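Local structure of bumblebee peptidoglycan recognition protein SA (5XZ4) at residues A[7-11]-A[126-130]; A[31-37]-A[141-146]. The protein probably binds bacterial peptidoglycan, with a preference for the Dap type over the Lys type, as a recognition protein of bumblebee immunity. One frame throughout, in Å; residues are numbered along the deposited sequence.

Contact 1: A[7-11]-A[126-130]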
loop_
_atom_site.group_PDB
_atom_site.type_symbol
_atom_site.label_atom_id
_atom_site.label_comp_id
_atom_site.label_asym_id
_atom_site.label_seq_id
_atom_site.Cartn_x
_atom_site.Cartn_y
_atom_site.Cartn_z
ATOM N N CYS A 7 11.854 10.016 -6.816
ATOM C CA CYS A 7 10.557 9.353 -7.059
ATOM C C CYS A 7 10.552 8.162 -8.048
ATOM O O CYS A 7 11.076 8.281 -9.159
ATOM C CB CYS A 7 9.468 10.371 -7.443
ATOM S SG CYS A 7 9.010 11.546 -6.135
ATOM N N PRO A 8 9.962 7.008 -7.638
ATOM C CA PRO A 8 9.686 5.916 -8.594
ATOM C C PRO A 8 8.635 6.356 -9.615
ATOM O O PRO A 8 7.895 7.312 -9.357
ATOM C CB PRO A 8 9.156 4.776 -7.716
ATOM C CG PRO A 8 8.782 5.391 -6.412
ATOM C CD PRO A 8 9.573 6.653 -6.256
ATOM N N GLN A 9 8.617 5.703 -10.778
ATOM C CA GLN A 9 7.631 6.003 -11.829
ATOM C C GLN A 9 6.359 5.186 -11.581
ATOM O O GLN A 9 6.269 3.994 -11.943
ATOM C CB GLN A 9 8.188 5.728 -13.228
ATOM C CG GLN A 9 9.292 6.691 -13.635
ATOM C CD GLN A 9 9.886 6.353 -14.984
ATOM O OE1 GLN A 9 10.292 5.217 -15.231
ATOM N NE2 GLN A 9 9.950 7.342 -15.861
ATOM N N ILE A 10 5.370 5.846 -10.997
ATOM C CA ILE A 10 4.154 5.149 -10.536
ATOM C C ILE A 10 3.266 4.748 -11.726
ATOM O O ILE A 10 3.072 5.540 -12.652
ATOM C CB ILE A 10 3.375 6.023 -9.516
ATOM C CG1 ILE A 10 4.264 6.310 -8.269
ATOM C CG2 ILE A 10 2.028 5.387 -9.152
ATOM C CD1 ILE A 10 3.790 7.447 -7.375
ATOM N N ILE A 11 2.732 3.523 -11.664
ATOM C CA ILE A 11 1.789 3.038 -12.666
ATOM C C ILE A 11 0.405 3.530 -12.244
ATOM O O ILE A 11 -0.156 3.065 -11.224
ATOM C CB ILE A 11 1.847 1.507 -12.804
ATOM C CG1 ILE A 11 3.263 1.097 -13.244
ATOM C CG2 ILE A 11 0.779 1.023 -13.774
ATOM C CD1 ILE A 11 3.570 -0.381 -13.222
ATOM N N ALA A 126 11.378 3.936 -1.486
ATOM C CA ALA A 126 11.559 5.059 -2.433
ATOM C C ALA A 126 10.252 5.846 -2.568
ATOM O O ALA A 126 10.253 7.088 -2.637
ATOM C CB ALA A 126 12.062 4.570 -3.790
ATOM N N LEU A 127 9.115 5.137 -2.555
ATOM C CA LEU A 127 7.816 5.798 -2.557
ATOM C C LEU A 127 7.606 6.677 -1.307
ATOM O O LEU A 127 7.133 7.816 -1.401
ATOM C CB LEU A 127 6.677 4.745 -2.660
ATOM C CG LEU A 127 5.234 5.280 -2.773
ATOM C CD1 LEU A 127 5.030 6.045 -4.078
ATOM C CD2 LEU A 127 4.186 4.168 -2.576
ATOM N N ILE A 128 7.981 6.156 -0.128
ATOM C CA ILE A 128 7.875 6.916 1.114
ATOM C C ILE A 128 8.813 8.133 1.033
ATOM O O ILE A 128 8.401 9.249 1.354
ATOM C CB ILE A 128 8.161 6.017 2.340
ATOM C CG1 ILE A 128 7.036 4.981 2.504
ATOM C CG2 ILE A 128 8.286 6.855 3.605
ATOM C CD1 ILE A 128 7.426 3.819 3.369
ATOM N N HIS A 129 10.058 7.938 0.582
ATOM C CA HIS A 129 10.991 9.067 0.443
ATOM C C HIS A 129 10.496 10.120 -0.529
ATOM O O HIS A 129 10.632 11.306 -0.237
ATOM C CB HIS A 129 12.370 8.557 0.079
ATOM C CG HIS A 129 13.107 8.023 1.262
ATOM N ND1 HIS A 129 14.483 8.001 1.334
ATOM C CD2 HIS A 129 12.659 7.543 2.453
ATOM C CE1 HIS A 129 14.852 7.473 2.488
ATOM N NE2 HIS A 129 13.770 7.226 3.199
ATOM N N CYS A 130 9.928 9.689 -1.659
ATOM C CA CYS A 130 9.324 10.563 -2.662
ATOM C C CYS A 130 8.230 11.397 -2.035
ATOM O O CYS A 130 8.205 12.622 -2.205
ATOM C CB CYS A 130 8.727 9.701 -3.787
ATOM S SG CYS A 130 7.652 10.550 -4.974
HETATM O O HOH W 1 11.857 9.303 -4.269
#

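Contact 2: A[31-37]-A[141-146]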
loop_
_atom_site.group_PDB
_atom_site.type_symbol
_atom_site.label_atom_id
_atom_site.label_comp_id
_atom_site.label_asym_id
_atom_site.label_seq_id
_atom_site.Cartn_x
_atom_site.Cartn_y
_atom_site.Cartn_z
ATOM N N ILE A 31 0.253 14.045 5.165
ATOM C CA ILE A 31 -0.291 12.874 5.855
ATOM C C ILE A 31 0.665 12.374 6.961
ATOM O O ILE A 31 1.872 12.302 6.738
ATOM C CB ILE A 31 -0.513 11.759 4.801
ATOM C CG1 ILE A 31 -1.509 12.222 3.730
ATOM C CG2 ILE A 31 -0.950 10.437 5.435
ATOM C CD1 ILE A 31 -1.345 11.483 2.415
ATOM N N PRO A 32 0.122 11.974 8.140
ATOM C CA PRO A 32 0.987 11.601 9.276
ATOM C C PRO A 32 1.457 10.146 9.365
ATOM O O PRO A 32 2.476 9.874 9.996
ATOM C CB PRO A 32 0.135 11.972 10.500
ATOM C CG PRO A 32 -1.275 11.796 10.010
ATOM C CD PRO A 32 -1.252 12.282 8.595
ATOM N N TYR A 33 0.736 9.221 8.713
ATOM C CA TYR A 33 1.034 7.770 8.806
ATOM C C TYR A 33 1.125 7.101 7.444
ATOM O O TYR A 33 0.411 7.471 6.512
ATOM C CB TYR A 33 -0.033 7.018 9.624
ATOM C CG TYR A 33 -0.075 7.393 11.084
ATOM C CD1 TYR A 33 0.753 6.744 12.013
ATOM C CD2 TYR A 33 -0.959 8.378 11.539
ATOM C CE1 TYR A 33 0.736 7.118 13.371
ATOM C CE2 TYR A 33 -1.014 8.736 12.888
ATOM C CZ TYR A 33 -0.165 8.104 13.792
ATOM O OH TYR A 33 -0.211 8.492 15.121
ATOM N N VAL A 34 1.986 6.089 7.374
ATOM C CA VAL A 34 1.952 5.098 6.291
ATOM C C VAL A 34 1.700 3.754 6.975
ATOM O O VAL A 34 2.425 3.399 7.922
ATOM C CB VAL A 34 3.273 5.084 5.503
ATOM C CG1 VAL A 34 3.334 3.918 4.518
ATOM C CG2 VAL A 34 3.470 6.384 4.746
ATOM N N ILE A 35 0.717 2.984 6.450
ATOM C CA ILE A 35 0.439 1.655 6.997
ATOM C C ILE A 35 0.920 0.620 5.979
ATOM O O ILE A 35 0.535 0.665 4.790
ATOM C CB ILE A 35 -1.061 1.393 7.266
ATOM C CG1 ILE A 35 -1.781 2.569 7.902
ATOM C CG2 ILE A 35 -1.235 0.111 8.062
ATOM C CD1 ILE A 35 -1.307 2.957 9.282
ATOM N N ILE A 36 1.750 -0.311 6.422
ATOM C CA ILE A 36 2.253 -1.402 5.582
ATOM C C ILE A 36 1.387 -2.657 5.726
ATOM O O ILE A 36 1.091 -3.107 6.861
ATOM C CB ILE A 36 3.742 -1.729 5.883
ATOM C CG1 ILE A 36 4.629 -0.462 5.783
ATOM C CG2 ILE A 36 4.253 -2.859 4.980
ATOM C CD1 ILE A 36 4.663 0.202 4.406
ATOM N N HIS A 37 0.932 -3.155 4.575
ATOM C CA HIS A 37 0.074 -4.354 4.505
ATOM C C HIS A 37 0.690 -5.397 3.589
ATOM O O HIS A 37 1.530 -5.053 2.750
ATOM C CB HIS A 37 -1.296 -3.996 3.899
ATOM C CG HIS A 37 -2.256 -3.371 4.859
ATOM N ND1 HIS A 37 -3.117 -4.124 5.629
ATOM C CD2 HIS A 37 -2.522 -2.076 5.159
ATOM C CE1 HIS A 37 -3.868 -3.318 6.362
ATOM N NE2 HIS A 37 -3.518 -2.071 6.108
ATOM N N ILE A 141 6.973 11.512 9.132
ATOM C CA ILE A 141 6.064 10.384 8.810
ATOM C C ILE A 141 6.329 9.161 9.704
ATOM O O ILE A 141 7.466 8.748 9.872
ATOM C CB ILE A 141 6.129 10.020 7.293
ATOM C CG1 ILE A 141 5.047 9.014 6.880
ATOM C CG2 ILE A 141 7.468 9.439 6.886
ATOM C CD1 ILE A 141 3.686 9.633 6.802
ATOM N N ARG A 142 5.256 8.573 10.237
ATOM C CA ARG A 142 5.333 7.370 11.060
ATOM C C ARG A 142 4.901 6.163 10.223
ATOM O O ARG A 142 3.750 6.108 9.777
ATOM C CB ARG A 142 4.452 7.514 12.301
ATOM C CG ARG A 142 4.998 8.555 13.286
ATOM C CD ARG A 142 3.971 8.928 14.333
ATOM N NE ARG A 142 4.387 10.069 15.150
ATOM C CZ ARG A 142 3.652 10.621 16.113
ATOM N NH1 ARG A 142 4.129 11.663 16.783
ATOM N NH2 ARG A 142 2.443 10.143 16.417
ATOM N N VAL A 143 5.818 5.229 10.002
ATOM C CA VAL A 143 5.515 4.012 9.231
ATOM C C VAL A 143 5.213 2.913 10.249
ATOM O O VAL A 143 5.995 2.691 11.182
ATOM C CB VAL A 143 6.692 3.606 8.318
ATOM C CG1 VAL A 143 6.415 2.256 7.655
ATOM C CG2 VAL A 143 6.953 4.673 7.267
ATOM N N ILE A 144 4.077 2.236 10.069
ATOM C CA ILE A 144 3.680 1.131 10.976
ATOM C C ILE A 144 3.125 -0.038 10.176
ATOM O O ILE A 144 2.569 0.170 9.088
ATOM C CB ILE A 144 2.678 1.578 12.067
ATOM C CG1 ILE A 144 1.432 2.213 11.476
ATOM C CG2 ILE A 144 3.339 2.530 13.068
ATOM C CD1 ILE A 144 0.319 2.461 12.475
ATOM N N GLY A 145 3.280 -1.260 10.702
ATOM C CA GLY A 145 2.592 -2.428 10.106
ATOM C C GLY A 145 1.147 -2.422 10.558
ATOM O O GLY A 145 0.854 -2.009 11.692
ATOM N N ALA A 146 0.243 -2.915 9.705
ATOM C CA ALA A 146 -1.188 -2.966 10.077
ATOM C C ALA A 146 -1.478 -3.641 11.430
ATOM O O ALA A 146 -2.305 -3.141 12.219
ATOM C CB ALA A 146 -1.991 -3.646 8.972
#

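Contact 1: A[7-11]-A[126-130]
C7 and C130 are joined by a disulfide, the covalent link between the N-terminal segment 7-11 and helix 118-134. The SG atoms of C7 and C130 lie 2.0 Å apart. The C-S-S-C torsion is 88°, close to the relaxed value for a disulfide. In C130 the sulfur lies opposite the backbone N (chi1 169°), and this carries it off the helix toward C7.

The apolar contacts centre on P8. CG and CD of its ring rest on the turn of helix from A126 to C130. CD of P8 lies 4.1 Å from CB of A126 and 4.0 Å from CB of C130. CG of P8 is 3.9 Å from N of L127. Further along, the side chains of I10 and L127 cross at about a right angle, and their CD1 methyls touch at 3.8 Å. Replacing P8 by a glycine would probably open a gap over this helix turn and let the backbone beside C7 turn more freely.

One water accepts from N of C7 at 2.6 Å and donates to O of A126 at 3.2 Å. No direct hydrogen bond joins the segments, so the hold on 7-11 here rests on the S-S bond and apolar packing, with the water bridge as the polar link.

Contact 2: A[31-37]-A[141-146]
Y33 to I36 pair with R142 to G145 as parallel strands, whose axes approach to 4.7 Å. The backbone ladder has five hydrogen bonds. R142 N gives to P32 O, V34 N to R142 O, I144 N to V34 O, I36 N to I144 O, and A146 N to I36 O. The I36 N to I144 O bond is 2.8 Å long and lies in the carbonyl plane.

On the face of Y33 and I35, the Y33 ring lies beside the R142 chain, and CE1 of Y33 is 3.8 Å from CD of R142. The extended arginine brings NH2 of R142 to OH of Y33 at 3.4 Å, a weak hydrogen bond at the guanidinium edge. OH of Y33 also bonds to O of P173, the C-terminal residue. I35 and I144 run side by side, with CD1 of I35 3.6 Å from CG1 of I144. CG1 of I144 sits between its backbone N and carbonyl carbon (chi1 56°), facing I35.

On the other face, CG2 of V34 meets CG1 of I141 at 3.7 Å. CG1 of I36 meets CG1 of V143 at 3.8 Å. Helix 118-134 packs here, with K132 against I141.

At the C-terminal end of the ladder, CB of A146 lies over one face of the H37 ring, offset toward the rim and 3.6 Å from the centroid, in a CH-pi contact. The ring nitrogens bond to T95 and S154, which helps fix its rotation. This is the parallel edge of the central mixed sheet, typical of the alpha/beta PGRP fold related to N-acetylmuramoyl-L-alanine amidases.

From the N terminus the chain runs through 7-11, the first side of contact 1. It then enters the sheet at strand 31-38, the first side of contact 2. Helix 118-134 returns to 7-11 and closes a loop with 114 residues between the segments. Soon after, strand 141-145 returns to 31-37 and closes a second loop of 103 residues. The segments alternate, so the two loops cross. Contact 1 ties the N-terminal segment to the helix, and contact 2 adds an outer strand to the sheet. Their centres are about 15 Å apart. I128 joins them: CD1 of I128 packs on CG2 of V143 at 4.0 Å, bringing helix and sheet together.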